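Local coordinates for ribulose bisphosphate carboxylase (Hyperthermus butylicus DSM 5456, PDB 6HUN), which probably catalyses the addition of carbon dioxide and water to ribulose 1,5-bisphosphate, giving two molecules of 3-phosphoglycerate in archaeal AMP degradation, at residues A[44-49]-A[92-97]; A[136-141]-A[362-367]. All blocks are in the same frame, centred on the assembly; numbering follows the deposited sequence.

Strand 41-49 comes first along the chain. After helices 55-65 and 81-84, strand 87-93 runs into the turn that contact 1 brings back beside residues 44-49, closing a loop of 42 residues within the N-terminal domain. The chain then forms strands 99-105 and 132-141. Contact 2 opens on the latter and closes only 220 residues later, after six strands of the catalytic barrel, when the loop 362-367 returns to it. The two contacts are in series, neither nested nor crossed. They meet in one mixed sheet, where strands 41-49 and 132-141 are neighbours. Contact 1 holds that sheet's hairpin turn, whereas contact 2 ties the sheet to the catalytic domain.

Contact 1: residues A[44-49]-A[92-97]; sequences VFRVTP and HDLGDG
R46 reaches from its strand to the turn 94-97 and meets it in two ways. With CG anti to the backbone N (chi1 179°) and the chain extended through NE, the side chain is long enough to bring its guanidinium to D96. There R46 NH2 donates to D96 OD2 at 2.8 Å in a salt bridge; the carboxylate lies at the guanidinium's edge, with the two planes turned 37° apart. S98 grips both partners, its OG bonding to R46 NE and to D96 OD1. L94 crosses the arginine at about a right angle, laying its methyl CD1 over one guanidinium face, 3.3 Å from R46 NE, so leucine supplies an apolar platform for a flat cation. A leucine in place of R46 would probably leave D96 OD2 without its arginine partner and S98 OG without the NE donor. Farther along, G97 O rests 3.6 Å from P49 CD and 3.8 Å from T48 CG2. Glycine suits this position because, at its backbone angles, a CB would jam against the carbonyl oxygen of D96. The arrangement is that of a beta-hairpin turn, linking strands 87-93 and 99-105, whose residues reach strand 41-49 at the surface of the N-terminal domain.

Contact 2: residues A[136-141]-A[362-367]; sequences RVEDVY and DLFHLE
A classic beta bulge, in which E138 and D139 both face V44, turns two consecutive acidic side chains toward the loop 362-367. With D139 CG anti to its own nitrogen (chi1 -163°), D139 OD2 accepts from L366 N at 2.7 Å, on the anti side of the carboxylate. A water donates to D139 OD2 and to L366 O, while D139 OD1 accepts from V140 N and pairs with K317, satisfying a buried aspartate. E138 lies alongside F364, its OE2 3.5 Å from CD2 at the ring edge, where the weakly positive ring hydrogens suit a carboxylate oxygen; the two planes stand nearly perpendicular. R136 NH2 holds E138 OE1 in a salt bridge. The branched end of L366 suits the tyrosine's aliphatic start, CD1 packing 3.9 Å from Y141 CB, while E367 O comes within 3.3 Å of Y141 CD1; the tyrosine hydroxyl reaches K38 O. Within the loop, H365 ND1 donates almost straight to D362 OD2 at 2.6 Å, while D362 OD1 accepts from F364 N in an Asx turn. Helix 312-322 presents F313 to both D139 and H365, strand 99-105 meets F364 and L366 through L100 and W102 respectively, and strand 41-49 borders the bulge.

Contact 1: residues A[44-49]-A[92-97]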
loop_
_atom_site.group_PDB
_atom_site.type_symbol
_atom_site.label_atom_id
_atom_site.label_comp_id
_atom_site.label_asym_id
_atom_site.label_seq_id
_atom_site.Cartn_x
_atom_site.Cartn_y
_atom_site.Cartn_z
ATOM N N VAL A 44 -10.992 0.924 16.497
ATOM C CA VAL A 44 -12.402 1.192 16.277
ATOM C C VAL A 44 -12.709 1.042 14.784
ATOM O O VAL A 44 -12.070 1.680 13.925
ATOM C CB VAL A 44 -12.843 2.547 16.847
ATOM C CG1 VAL A 44 -11.943 3.661 16.360
ATOM C CG2 VAL A 44 -14.296 2.775 16.479
ATOM N N PHE A 45 -13.605 0.120 14.489
ATOM C CA PHE A 45 -13.959 -0.278 13.130
ATOM C C PHE A 45 -15.375 0.185 12.862
ATOM O O PHE A 45 -16.223 0.114 13.747
ATOM C CB PHE A 45 -13.925 -1.809 12.937
ATOM C CG PHE A 45 -12.586 -2.448 13.176
ATOM C CD1 PHE A 45 -11.569 -2.382 12.219
ATOM C CD2 PHE A 45 -12.363 -3.213 14.299
ATOM C CE1 PHE A 45 -10.334 -3.052 12.464
ATOM C CE2 PHE A 45 -11.168 -3.827 14.531
ATOM C CZ PHE A 45 -10.125 -3.738 13.604
ATOM N N ARG A 46 -15.650 0.585 11.629
ATOM C CA ARG A 46 -17.031 0.785 11.195
ATOM C C ARG A 46 -17.421 -0.412 10.325
ATOM O O ARG A 46 -16.831 -0.620 9.260
ATOM C CB ARG A 46 -17.155 2.107 10.434
ATOM C CG ARG A 46 -18.609 2.309 9.961
ATOM C CD ARG A 46 -18.733 3.706 9.255
ATOM N NE ARG A 46 -20.143 4.027 8.990
ATOM C CZ ARG A 46 -20.546 5.242 8.618
ATOM N NH1 ARG A 46 -19.651 6.220 8.470
ATOM N NH2 ARG A 46 -21.854 5.489 8.416
ATOM N N VAL A 47 -18.362 -1.220 10.801
ATOM C CA VAL A 47 -18.600 -2.571 10.279
ATOM C C VAL A 47 -19.995 -2.600 9.696
ATOM O O VAL A 47 -20.973 -2.275 10.395
ATOM C CB VAL A 47 -18.478 -3.649 11.380
ATOM C CG1 VAL A 47 -18.692 -5.063 10.821
ATOM C CG2 VAL A 47 -17.120 -3.510 12.154
ATOM N N THR A 48 -20.082 -3.001 8.437
ATOM C CA THR A 48 -21.335 -3.309 7.761
ATOM C C THR A 48 -21.395 -4.819 7.523
ATOM O O THR A 48 -20.743 -5.339 6.587
ATOM C CB THR A 48 -21.464 -2.552 6.443
ATOM O OG1 THR A 48 -21.332 -1.142 6.671
ATOM C CG2 THR A 48 -22.832 -2.850 5.800
ATOM N N PRO A 49 -22.116 -5.555 8.345
ATOM C CA PRO A 49 -22.174 -7.013 8.162
ATOM C C PRO A 49 -22.833 -7.343 6.848
ATOM O O PRO A 49 -23.699 -6.614 6.360
ATOM C CB PRO A 49 -23.016 -7.483 9.352
ATOM C CG PRO A 49 -23.064 -6.283 10.295
ATOM C CD PRO A 49 -23.000 -5.088 9.437
ATOM N N HIS A 92 -21.652 0.251 18.837
ATOM C CA HIS A 92 -22.448 1.456 18.668
ATOM C C HIS A 92 -23.134 1.403 17.314
ATOM O O HIS A 92 -22.482 1.419 16.257
ATOM C CB HIS A 92 -21.622 2.728 18.822
ATOM C CG HIS A 92 -22.419 3.985 18.637
ATOM N ND1 HIS A 92 -23.170 4.548 19.651
ATOM C CD2 HIS A 92 -22.609 4.770 17.550
ATOM C CE1 HIS A 92 -23.758 5.642 19.205
ATOM N NE2 HIS A 92 -23.432 5.805 17.937
ATOM N N ASP A 93 -24.475 1.330 17.354
ATOM C CA ASP A 93 -25.280 1.244 16.137
ATOM C C ASP A 93 -25.408 2.633 15.500
ATOM O O ASP A 93 -25.898 3.574 16.142
ATOM C CB ASP A 93 -26.626 0.621 16.508
ATOM C CG ASP A 93 -27.582 0.508 15.362
ATOM O OD1 ASP A 93 -27.336 1.008 14.264
ATOM O OD2 ASP A 93 -28.672 -0.052 15.614
ATOM N N LEU A 94 -24.920 2.787 14.253
ATOM C CA LEU A 94 -24.935 4.081 13.583
ATOM C C LEU A 94 -26.279 4.378 12.917
ATOM O O LEU A 94 -26.460 5.482 12.372
ATOM C CB LEU A 94 -23.800 4.181 12.548
ATOM C CG LEU A 94 -22.367 4.318 13.130
ATOM C CD1 LEU A 94 -21.214 4.267 12.113
ATOM C CD2 LEU A 94 -22.198 5.580 13.990
ATOM N N GLY A 95 -27.199 3.413 12.943
ATOM C CA GLY A 95 -28.561 3.535 12.451
ATOM C C GLY A 95 -28.694 3.458 10.955
ATOM O O GLY A 95 -29.773 3.730 10.421
ATOM N N ASP A 96 -27.635 3.075 10.259
ATOM C CA ASP A 96 -27.631 3.060 8.812
ATOM C C ASP A 96 -27.260 1.692 8.267
ATOM O O ASP A 96 -27.007 1.576 7.072
ATOM C CB ASP A 96 -26.659 4.100 8.256
ATOM C CG ASP A 96 -25.193 3.754 8.549
ATOM O OD1 ASP A 96 -24.937 2.931 9.479
ATOM O OD2 ASP A 96 -24.328 4.275 7.810
ATOM N N GLY A 97 -27.241 0.660 9.094
ATOM C CA GLY A 97 -26.737 -0.623 8.659
ATOM C C GLY A 97 -25.310 -0.920 9.086
ATOM O O GLY A 97 -24.846 -2.070 8.917
#

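Contact 2: residues A[136-141]-A[362-367]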
loop_
_atom_site.group_PDB
_atom_site.type_symbol
_atom_site.label_atom_id
_atom_site.label_comp_id
_atom_site.label_asym_id
_atom_site.label_seq_id
_atom_site.Cartn_x
_atom_site.Cartn_y
_atom_site.Cartn_z
ATOM N N ARG A 136 -14.423 -0.309 7.670
ATOM C CA ARG A 136 -13.546 0.853 7.711
ATOM C C ARG A 136 -12.782 0.921 9.030
ATOM O O ARG A 136 -13.373 0.849 10.123
ATOM C CB ARG A 136 -14.301 2.166 7.535
ATOM C CG ARG A 136 -13.341 3.106 6.867
ATOM C CD ARG A 136 -13.447 4.399 7.194
ATOM N NE ARG A 136 -12.978 5.228 6.112
ATOM C CZ ARG A 136 -12.932 6.533 6.255
ATOM N NH1 ARG A 136 -12.632 7.301 5.251
ATOM N NH2 ARG A 136 -13.320 7.010 7.429
ATOM N N VAL A 137 -11.480 1.045 8.946
ATOM C CA VAL A 137 -10.694 1.173 10.182
ATOM C C VAL A 137 -10.617 2.659 10.470
ATOM O O VAL A 137 -9.996 3.401 9.703
ATOM C CB VAL A 137 -9.290 0.552 10.068
ATOM C CG1 VAL A 137 -8.693 0.543 11.497
ATOM C CG2 VAL A 137 -9.420 -0.895 9.563
ATOM N N GLU A 138 -11.266 3.090 11.548
ATOM C CA GLU A 138 -11.397 4.524 11.786
ATOM C C GLU A 138 -10.211 5.099 12.588
ATOM O O GLU A 138 -9.738 6.218 12.308
ATOM C CB GLU A 138 -12.706 4.804 12.547
ATOM C CG GLU A 138 -13.987 4.292 11.894
ATOM C CD GLU A 138 -14.462 5.157 10.708
ATOM O OE1 GLU A 138 -13.696 5.946 10.123
ATOM O OE2 GLU A 138 -15.626 4.979 10.284
ATOM N N ASP A 139 -9.742 4.357 13.590
ATOM C CA ASP A 139 -8.671 4.837 14.432
ATOM C C ASP A 139 -8.123 3.656 15.222
ATOM O O ASP A 139 -8.803 2.649 15.417
ATOM C CB ASP A 139 -9.198 5.915 15.414
ATOM C CG ASP A 139 -8.063 6.752 16.030
ATOM O OD1 ASP A 139 -6.878 6.538 15.642
ATOM O OD2 ASP A 139 -8.392 7.668 16.832
ATOM N N VAL A 140 -6.924 3.841 15.760
ATOM C CA VAL A 140 -6.288 2.810 16.593
ATOM C C VAL A 140 -5.559 3.565 17.661
ATOM O O VAL A 140 -4.834 4.514 17.346
ATOM C CB VAL A 140 -5.310 1.913 15.798
ATOM C CG1 VAL A 140 -4.634 0.903 16.743
ATOM C CG2 VAL A 140 -6.076 1.115 14.732
ATOM N N TYR A 141 -5.781 3.139 18.916
ATOM C CA TYR A 141 -5.098 3.687 20.071
ATOM C C TYR A 141 -3.880 2.822 20.307
ATOM O O TYR A 141 -4.002 1.585 20.404
ATOM C CB TYR A 141 -5.998 3.635 21.294
ATOM C CG TYR A 141 -5.179 3.658 22.593
ATOM C CD1 TYR A 141 -4.638 4.845 23.037
ATOM C CD2 TYR A 141 -4.923 2.503 23.310
ATOM C CE1 TYR A 141 -3.883 4.920 24.245
ATOM C CE2 TYR A 141 -4.131 2.544 24.544
ATOM C CZ TYR A 141 -3.628 3.772 24.961
ATOM O OH TYR A 141 -2.871 3.902 26.109
ATOM N N ASP A 362 -17.585 12.438 20.169
ATOM C CA ASP A 362 -17.025 11.958 18.910
ATOM C C ASP A 362 -16.540 10.525 19.125
ATOM O O ASP A 362 -15.546 10.305 19.820
ATOM C CB ASP A 362 -15.895 12.874 18.439
ATOM C CG ASP A 362 -15.109 12.292 17.269
ATOM O OD1 ASP A 362 -15.669 11.440 16.510
ATOM O OD2 ASP A 362 -13.907 12.684 17.104
ATOM N N LEU A 363 -17.207 9.550 18.501
ATOM C CA LEU A 363 -16.865 8.147 18.701
ATOM C C LEU A 363 -15.925 7.610 17.629
ATOM O O LEU A 363 -15.439 6.481 17.762
ATOM C CB LEU A 363 -18.140 7.304 18.762
ATOM C CG LEU A 363 -19.114 7.659 19.898
ATOM C CD1 LEU A 363 -20.398 6.911 19.682
ATOM C CD2 LEU A 363 -18.489 7.280 21.241
ATOM N N PHE A 364 -15.614 8.407 16.603
ATOM C CA PHE A 364 -14.828 7.950 15.467
ATOM C C PHE A 364 -13.321 8.060 15.692
ATOM O O PHE A 364 -12.545 7.634 14.831
ATOM C CB PHE A 364 -15.203 8.760 14.231
ATOM C CG PHE A 364 -16.528 8.380 13.652
ATOM C CD1 PHE A 364 -17.689 8.983 14.112
ATOM C CD2 PHE A 364 -16.610 7.442 12.634
ATOM C CE1 PHE A 364 -18.929 8.636 13.579
ATOM C CE2 PHE A 364 -17.837 7.094 12.094
ATOM C CZ PHE A 364 -18.990 7.645 12.556
ATOM N N HIS A 365 -12.894 8.653 16.810
ATOM C CA HIS A 365 -11.485 8.827 17.111
ATOM C C HIS A 365 -11.288 8.455 18.574
ATOM O O HIS A 365 -12.235 8.481 19.368
ATOM C CB HIS A 365 -10.979 10.284 16.875
ATOM C CG HIS A 365 -11.294 10.825 15.518
ATOM N ND1 HIS A 365 -12.302 11.742 15.301
ATOM C CD2 HIS A 365 -10.726 10.594 14.312
ATOM C CE1 HIS A 365 -12.366 12.021 14.008
ATOM N NE2 HIS A 365 -11.407 11.360 13.392
ATOM N N LEU A 366 -10.055 8.141 18.925
ATOM C CA LEU A 366 -9.723 7.714 20.286
ATOM C C LEU A 366 -8.747 8.690 20.907
ATOM O O LEU A 366 -8.027 9.399 20.215
ATOM C CB LEU A 366 -9.084 6.316 20.264
ATOM C CG LEU A 366 -10.014 5.199 19.773
ATOM C CD1 LEU A 366 -9.249 4.025 19.161
ATOM C CD2 LEU A 366 -10.844 4.733 20.920
ATOM N N GLU A 367 -8.700 8.728 22.224
ATOM C CA GLU A 367 -7.701 9.567 22.880
ATOM C C GLU A 367 -6.320 8.968 22.604
ATOM O O GLU A 367 -6.188 7.747 22.529
ATOM C CB GLU A 367 -8.056 9.636 24.374
ATOM C CG GLU A 367 -6.926 9.804 25.307
ATOM C CD GLU A 367 -7.408 9.813 26.738
ATOM O OE1 GLU A 367 -8.445 10.463 27.037
ATOM O OE2 GLU A 367 -6.760 9.128 27.556
HETATM O O HOH W 1 -11.637 8.350 12.147
HETATM O O HOH W 2 -6.294 8.894 17.846
#